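Side-chain contacts in 433aa long hypothetical phosphoribosylglycinamide formyl transferase (PDB 2DWC), which is a hypothetical protein of the ATP-grasp superfamily, built from a preATP-grasp domain, an ATP-grasp domain and a PurT-type C-terminal domain, modelled with bound adenosine-5'-diphosphate: residues B[49-52]-B[53-56]; B[73-76]-B[77-81]; B[95-98]-B[99-103]. All coordinates share one frame; numbering follows the deposited sequence.

Contact 1. Residues B[49-52]-B[53-56]; sequences DRYA and NAPA
Tyr51 lays its ring against Ala54 and Pro55 in the turn that links strand 44-49 to helix 55-59, at the end of a strand of the parallel sheet in the Rossmann-like preATP-grasp domain. The apolar packing centres on a CH-pi contact: the methyl CB of Ala54 sits over one face of the Tyr51 ring, 3.9 Å from its centroid and 28° off the ring normal. A small methyl suits this place, because the flat ring can settle on it and still reach the backbone, with CE1 of Tyr51 3.5 Å from CA of Ala54. The ring folds over the turn because a chi1 of 65° wedges CG of Tyr51 between its own N and C. Asp49 adds a looser apolar touch at the start of the turn, its CB 4.2 Å from CB of Ala54.

The polar bonds begin at the strand end, where OD1 of Asp49 accepts the backbone N of Arg50 at 2.6 Å through its anti lone pair, while OD2 takes the backbone N of Ser27, next to the glycines of a probable Rossmann-type loop. A carboxylate fits here, having one oxygen for each N-H. Asn53 turns the chain with positive phi (57°), a conformation asparagine tolerates well, and its backbone O accepts NE2 of Gln58.

Proline suits the start of a helix, where its missing N-H costs no bond, and its ring crosses the tyrosine at about a right angle, CD of Pro55 lying 3.2 Å from OH of Tyr51.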
# COMPACT_ATOMS: atom_id res chain seq x y z
N ASP B 49 -10.99 -7.04 17.51
CA ASP B 49 -12.35 -6.84 17.05
C ASP B 49 -13.25 -7.92 17.67
O ASP B 49 -12.77 -8.75 18.44
CB ASP B 49 -12.47 -6.82 15.52
CG ASP B 49 -13.60 -5.90 15.04
OD1 ASP B 49 -14.74 -5.94 15.62
OD2 ASP B 49 -13.40 -5.16 14.04
N ARG B 50 -14.53 -7.89 17.34
CA ARG B 50 -15.47 -8.86 17.93
C ARG B 50 -15.58 -10.15 17.17
O ARG B 50 -16.30 -11.08 17.62
CB ARG B 50 -16.88 -8.22 18.06
CG ARG B 50 -17.45 -7.83 16.74
CD ARG B 50 -18.76 -7.02 16.90
NE ARG B 50 -19.76 -7.74 17.68
CZ ARG B 50 -20.38 -8.84 17.28
NH1 ARG B 50 -20.10 -9.39 16.09
NH2 ARG B 50 -21.32 -9.38 18.04
N TYR B 51 -14.89 -10.24 16.03
CA TYR B 51 -14.93 -11.49 15.26
C TYR B 51 -13.54 -11.78 14.78
O TYR B 51 -12.72 -10.87 14.75
CB TYR B 51 -15.92 -11.39 14.10
CG TYR B 51 -15.56 -10.41 13.01
CD1 TYR B 51 -15.03 -10.84 11.79
CD2 TYR B 51 -15.80 -9.03 13.20
CE1 TYR B 51 -14.74 -9.93 10.77
CE2 TYR B 51 -15.51 -8.11 12.16
CZ TYR B 51 -14.99 -8.58 10.96
OH TYR B 51 -14.70 -7.68 9.96
N ALA B 52 -13.27 -13.03 14.41
CA ALA B 52 -11.92 -13.39 13.98
C ALA B 52 -11.70 -13.16 12.49
O ALA B 52 -12.66 -13.08 11.71
CB ALA B 52 -11.63 -14.94 14.32
N ASN B 53 -10.42 -13.04 12.13
CA ASN B 53 -10.02 -12.82 10.73
C ASN B 53 -10.65 -11.58 10.12
O ASN B 53 -10.92 -11.52 8.93
CB ASN B 53 -10.32 -14.08 9.89
CG ASN B 53 -9.39 -15.24 10.25
OD1 ASN B 53 -8.20 -15.02 10.57
ND2 ASN B 53 -9.89 -16.47 10.18
N ALA B 54 -10.85 -10.56 10.95
CA ALA B 54 -11.35 -9.27 10.46
C ALA B 54 -10.24 -8.75 9.52
O ALA B 54 -9.06 -9.13 9.64
CB ALA B 54 -11.56 -8.32 11.67
N PRO B 55 -10.58 -7.84 8.60
CA PRO B 55 -9.59 -7.32 7.65
C PRO B 55 -8.23 -6.95 8.21
O PRO B 55 -7.20 -7.42 7.71
CB PRO B 55 -10.33 -6.15 6.99
CG PRO B 55 -11.79 -6.64 6.97
CD PRO B 55 -11.92 -7.28 8.39
N ALA B 56 -8.20 -6.12 9.26
CA ALA B 56 -6.91 -5.70 9.82
C ALA B 56 -6.16 -6.83 10.52
O ALA B 56 -4.92 -6.83 10.59
CB ALA B 56 -7.10 -4.53 10.77

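Contact 2. Residues B[73-76]-B[77-81]; sequences FLWS and VVERE
Phe73 and Val77 run next to each other in the same direction, one turn apart on helix 71-81, an alpha-helix that packs on the parallel, Rossmann-like sheet of the preATP-grasp domain. Their apolar contact is made by one branch of the valine, CG2 of Val77 coming 3.7 Å from CE1 of Phe73. A chi1 of 163° sets CG of Phe73 opposite its own N and swings the phenyl group along the helix to this methyl. Phe73 also touches Val48, and Val77 touches Leu23, so aromatic and branched residues suit this sheet-facing side.

Beneath the side chains run the i to i+4 backbone bonds, among them Val78 N to Leu74 O at 2.9 Å. Glu79 N to Trp75 O is similar at 2.8 Å.

Trp75, Arg80 and Glu81 find their main polar partners beyond these segments. Arg80 gives NE to the hydroxyl of Tyr64, which also bonds to OE1 of Glu81, and OE2 of Glu81 forms salt bridges with Lys21 and Arg62, so the buried carboxylate has cations and a hydroxyl to satisfy it, consistent with its place. The indole of Trp75 donates NE1 to Glu100 on helix 95-103, while its six-membered ring borders Glu79. Bent at chi2 (-65°), Glu79 folds back towards the indole, the carboxylate and ring planes 27° apart and OE2 of Glu79 3.3 Å from CZ3 of Trp75.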
# COMPACT_ATOMS: atom_id res chain seq x y z
N PHE B 73 -11.99 -6.96 29.17
CA PHE B 73 -11.37 -7.58 27.99
C PHE B 73 -10.31 -6.62 27.44
O PHE B 73 -9.16 -7.00 27.21
CB PHE B 73 -12.43 -7.90 26.92
CG PHE B 73 -11.84 -8.15 25.56
CD1 PHE B 73 -10.88 -9.14 25.39
CD2 PHE B 73 -12.23 -7.39 24.46
CE1 PHE B 73 -10.31 -9.38 24.11
CE2 PHE B 73 -11.68 -7.60 23.19
CZ PHE B 73 -10.70 -8.61 23.00
N LEU B 74 -10.72 -5.37 27.22
CA LEU B 74 -9.79 -4.38 26.68
C LEU B 74 -8.61 -4.16 27.61
O LEU B 74 -7.46 -4.03 27.14
CB LEU B 74 -10.52 -3.05 26.39
CG LEU B 74 -11.66 -3.16 25.35
CD1 LEU B 74 -12.29 -1.76 25.15
CD2 LEU B 74 -11.13 -3.69 24.00
N TRP B 75 -8.84 -4.10 28.92
CA TRP B 75 -7.70 -3.91 29.81
C TRP B 75 -6.71 -5.09 29.75
O TRP B 75 -5.50 -4.95 29.85
CB TRP B 75 -8.18 -3.74 31.26
CG TRP B 75 -8.09 -2.31 31.74
CD1 TRP B 75 -9.13 -1.52 32.16
CD2 TRP B 75 -6.90 -1.51 31.85
NE1 TRP B 75 -8.65 -0.28 32.55
CE2 TRP B 75 -7.29 -0.25 32.36
CE3 TRP B 75 -5.55 -1.74 31.58
CZ2 TRP B 75 -6.36 0.78 32.60
CZ3 TRP B 75 -4.62 -0.72 31.81
CH2 TRP B 75 -5.04 0.52 32.32
N SER B 76 -7.25 -6.30 29.59
CA SER B 76 -6.38 -7.46 29.55
C SER B 76 -5.47 -7.32 28.33
O SER B 76 -4.26 -7.55 28.38
CB SER B 76 -7.23 -8.76 29.45
OG SER B 76 -6.38 -9.88 29.37
N VAL B 77 -6.04 -6.90 27.21
CA VAL B 77 -5.22 -6.73 26.02
C VAL B 77 -4.19 -5.61 26.20
O VAL B 77 -3.02 -5.75 25.87
CB VAL B 77 -6.12 -6.40 24.80
CG1 VAL B 77 -5.22 -6.19 23.55
CG2 VAL B 77 -7.11 -7.58 24.55
N VAL B 78 -4.64 -4.47 26.70
CA VAL B 78 -3.71 -3.34 26.89
C VAL B 78 -2.59 -3.69 27.88
O VAL B 78 -1.42 -3.40 27.62
CB VAL B 78 -4.47 -2.06 27.36
CG1 VAL B 78 -3.44 -0.95 27.78
CG2 VAL B 78 -5.39 -1.55 26.20
N GLU B 79 -2.91 -4.37 28.98
CA GLU B 79 -1.86 -4.71 29.90
C GLU B 79 -0.87 -5.69 29.31
O GLU B 79 0.34 -5.66 29.60
CB GLU B 79 -2.43 -5.29 31.20
CG GLU B 79 -2.85 -4.26 32.18
CD GLU B 79 -1.64 -3.43 32.69
OE1 GLU B 79 -0.55 -4.01 32.94
OE2 GLU B 79 -1.80 -2.20 32.82
N ARG B 80 -1.36 -6.62 28.49
CA ARG B 80 -0.45 -7.57 27.87
C ARG B 80 0.48 -6.93 26.86
O ARG B 80 1.67 -7.22 26.81
CB ARG B 80 -1.26 -8.68 27.14
CG ARG B 80 -1.89 -9.70 28.12
CD ARG B 80 -2.71 -10.73 27.37
NE ARG B 80 -1.94 -11.49 26.37
CZ ARG B 80 -1.29 -12.63 26.64
NH1 ARG B 80 -0.63 -13.28 25.69
NH2 ARG B 80 -1.28 -13.12 27.90
N GLU B 81 -0.10 -6.06 26.04
CA GLU B 81 0.60 -5.49 24.90
C GLU B 81 1.38 -4.18 25.12
O GLU B 81 2.35 -3.93 24.39
CB GLU B 81 -0.42 -5.30 23.77
CG GLU B 81 -1.06 -6.63 23.24
CD GLU B 81 -0.03 -7.60 22.62
OE1 GLU B 81 -0.30 -8.84 22.57
OE2 GLU B 81 1.03 -7.13 22.19

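Contact 3. Residues B[95-98]-B[99-103]; sequences LDAL and FEFEK
A chi1 of -58° puts the Phe101 ring on the N side of CB, opposite the carbonyl carbon, and so folds it back along the helix towards Ala97 and Leu98. A chi2 of -30° then turns one face onto the backbone, where O of Ala97 lies 3.1 Å above the ring plane of Phe101, over its centre. The same carbonyl oxygen of Ala97 accepts the backbone N of Phe101 at 2.9 Å, so Phe101 grips this oxygen with its N-H and covers it with its ring.

At the far end of that ring, CB of Ala97 meets CZ of Phe101 at 3.7 Å; a side chain no larger than a methyl lets the ring lie this low. Leu98 comes in beside it at a slant, its CD2 branch 4.1 Å from CD2 of Phe101. These residues lie on helix 95-103, which follows strand 85-88 in the Rossmann-like preATP-grasp domain. Ala97 and Phe101 pack on Leu74 of helix 71-81, and Phe101 also meets Trp75 edge-to-face, whereas Leu98 turns to Ala112 of helix 112-118 and Phe99 packs edge-to-face with Trp116 of that same helix.

Phe99 leaves the helix on another side. Its CD1 lies 3.2 Å from O of Leu95, an oxygen that also accepts the backbone N of Phe99, and the ring edge borders CA of Asp96.

Among the acidic residues, Glu100 stretches out beyond CG, so that besides Trp75 it reaches the Lys71 ammonium in a salt bridge through OE2. That cation probably eases the repulsion from Asp96, whose OD2 is 5.4 Å from Glu100 OE2. Glu102, also extended, accepts the backbone N of Ala112 with OE2.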
# COMPACT_ATOMS: atom_id res chain seq x y z
N LEU B 95 -16.21 3.30 26.59
CA LEU B 95 -15.58 4.61 26.80
C LEU B 95 -14.85 4.77 28.13
O LEU B 95 -13.80 5.41 28.20
CB LEU B 95 -16.64 5.73 26.63
CG LEU B 95 -17.45 5.70 25.34
CD1 LEU B 95 -18.59 6.75 25.47
CD2 LEU B 95 -16.56 5.99 24.11
N ASP B 96 -15.38 4.19 29.21
CA ASP B 96 -14.65 4.25 30.47
C ASP B 96 -13.25 3.62 30.30
O ASP B 96 -12.28 4.05 30.89
CB ASP B 96 -15.38 3.46 31.58
CG ASP B 96 -16.58 4.21 32.15
OD1 ASP B 96 -16.79 5.38 31.79
OD2 ASP B 96 -17.33 3.61 32.95
N ALA B 97 -13.17 2.55 29.52
CA ALA B 97 -11.87 1.91 29.35
C ALA B 97 -10.87 2.88 28.75
O ALA B 97 -9.72 2.97 29.20
CB ALA B 97 -11.98 0.65 28.42
N LEU B 98 -11.28 3.57 27.69
CA LEU B 98 -10.38 4.53 27.04
C LEU B 98 -9.89 5.59 28.05
O LEU B 98 -8.70 5.93 28.07
CB LEU B 98 -11.08 5.19 25.83
CG LEU B 98 -11.51 4.25 24.70
CD1 LEU B 98 -12.15 5.10 23.54
CD2 LEU B 98 -10.31 3.44 24.18
N PHE B 99 -10.78 6.10 28.90
CA PHE B 99 -10.33 7.12 29.85
C PHE B 99 -9.38 6.50 30.85
O PHE B 99 -8.42 7.15 31.26
CB PHE B 99 -11.52 7.74 30.63
CG PHE B 99 -12.34 8.74 29.83
CD1 PHE B 99 -13.59 8.40 29.32
CD2 PHE B 99 -11.86 10.03 29.62
CE1 PHE B 99 -14.35 9.33 28.63
CE2 PHE B 99 -12.62 10.98 28.92
CZ PHE B 99 -13.86 10.64 28.44
N GLU B 100 -9.63 5.24 31.24
CA GLU B 100 -8.74 4.61 32.22
C GLU B 100 -7.34 4.35 31.64
O GLU B 100 -6.33 4.52 32.33
CB GLU B 100 -9.35 3.31 32.70
CG GLU B 100 -10.55 3.55 33.61
CD GLU B 100 -11.19 2.29 34.13
OE1 GLU B 100 -10.56 1.20 34.06
OE2 GLU B 100 -12.34 2.42 34.63
N PHE B 101 -7.28 3.92 30.37
CA PHE B 101 -5.98 3.67 29.74
C PHE B 101 -5.14 4.95 29.79
O PHE B 101 -3.94 4.94 30.09
CB PHE B 101 -6.09 3.25 28.26
CG PHE B 101 -6.94 2.00 28.01
CD1 PHE B 101 -7.01 1.00 28.99
CD2 PHE B 101 -7.65 1.85 26.82
CE1 PHE B 101 -7.83 -0.18 28.77
CE2 PHE B 101 -8.47 0.68 26.58
CZ PHE B 101 -8.55 -0.33 27.59
N GLU B 102 -5.78 6.04 29.41
CA GLU B 102 -5.08 7.34 29.34
C GLU B 102 -4.60 7.76 30.71
O GLU B 102 -3.45 8.23 30.86
CB GLU B 102 -6.07 8.33 28.70
CG GLU B 102 -5.66 9.71 28.44
CD GLU B 102 -6.79 10.40 27.70
OE1 GLU B 102 -7.78 10.80 28.38
OE2 GLU B 102 -6.71 10.49 26.45
N LYS B 103 -5.47 7.60 31.71
CA LYS B 103 -5.11 7.94 33.09
C LYS B 103 -3.92 7.14 33.57
O LYS B 103 -3.13 7.60 34.39
CB LYS B 103 -6.31 7.68 34.02
CG LYS B 103 -6.92 8.92 34.61
CD LYS B 103 -8.17 8.58 35.44
CE LYS B 103 -7.92 7.38 36.38
NZ LYS B 103 -6.93 7.63 37.49

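Overall arrangement
All three contacts belong to the preATP-grasp part of the chain and follow one another in sequence. Contact 1 is the turn between strand 44-49 and helix 55-59, contact 2 lies on helix 71-81 and contact 3 on helix 95-103. Contacts 2 and 3 have centres about 12 Å apart and touch through a polar and an apolar patch between their helices. Contact 1, its centre about 17 Å from that of contact 2 and 22 Å from that of contact 3, touches neither, though its nearest atoms are about 5 Å and 12 Å from theirs. The parallel sheet joins contacts 1 and 2; contact 3 is reached through helix 71-81, which packs on strands 21-25 and 44-49 and also on helix 95-103.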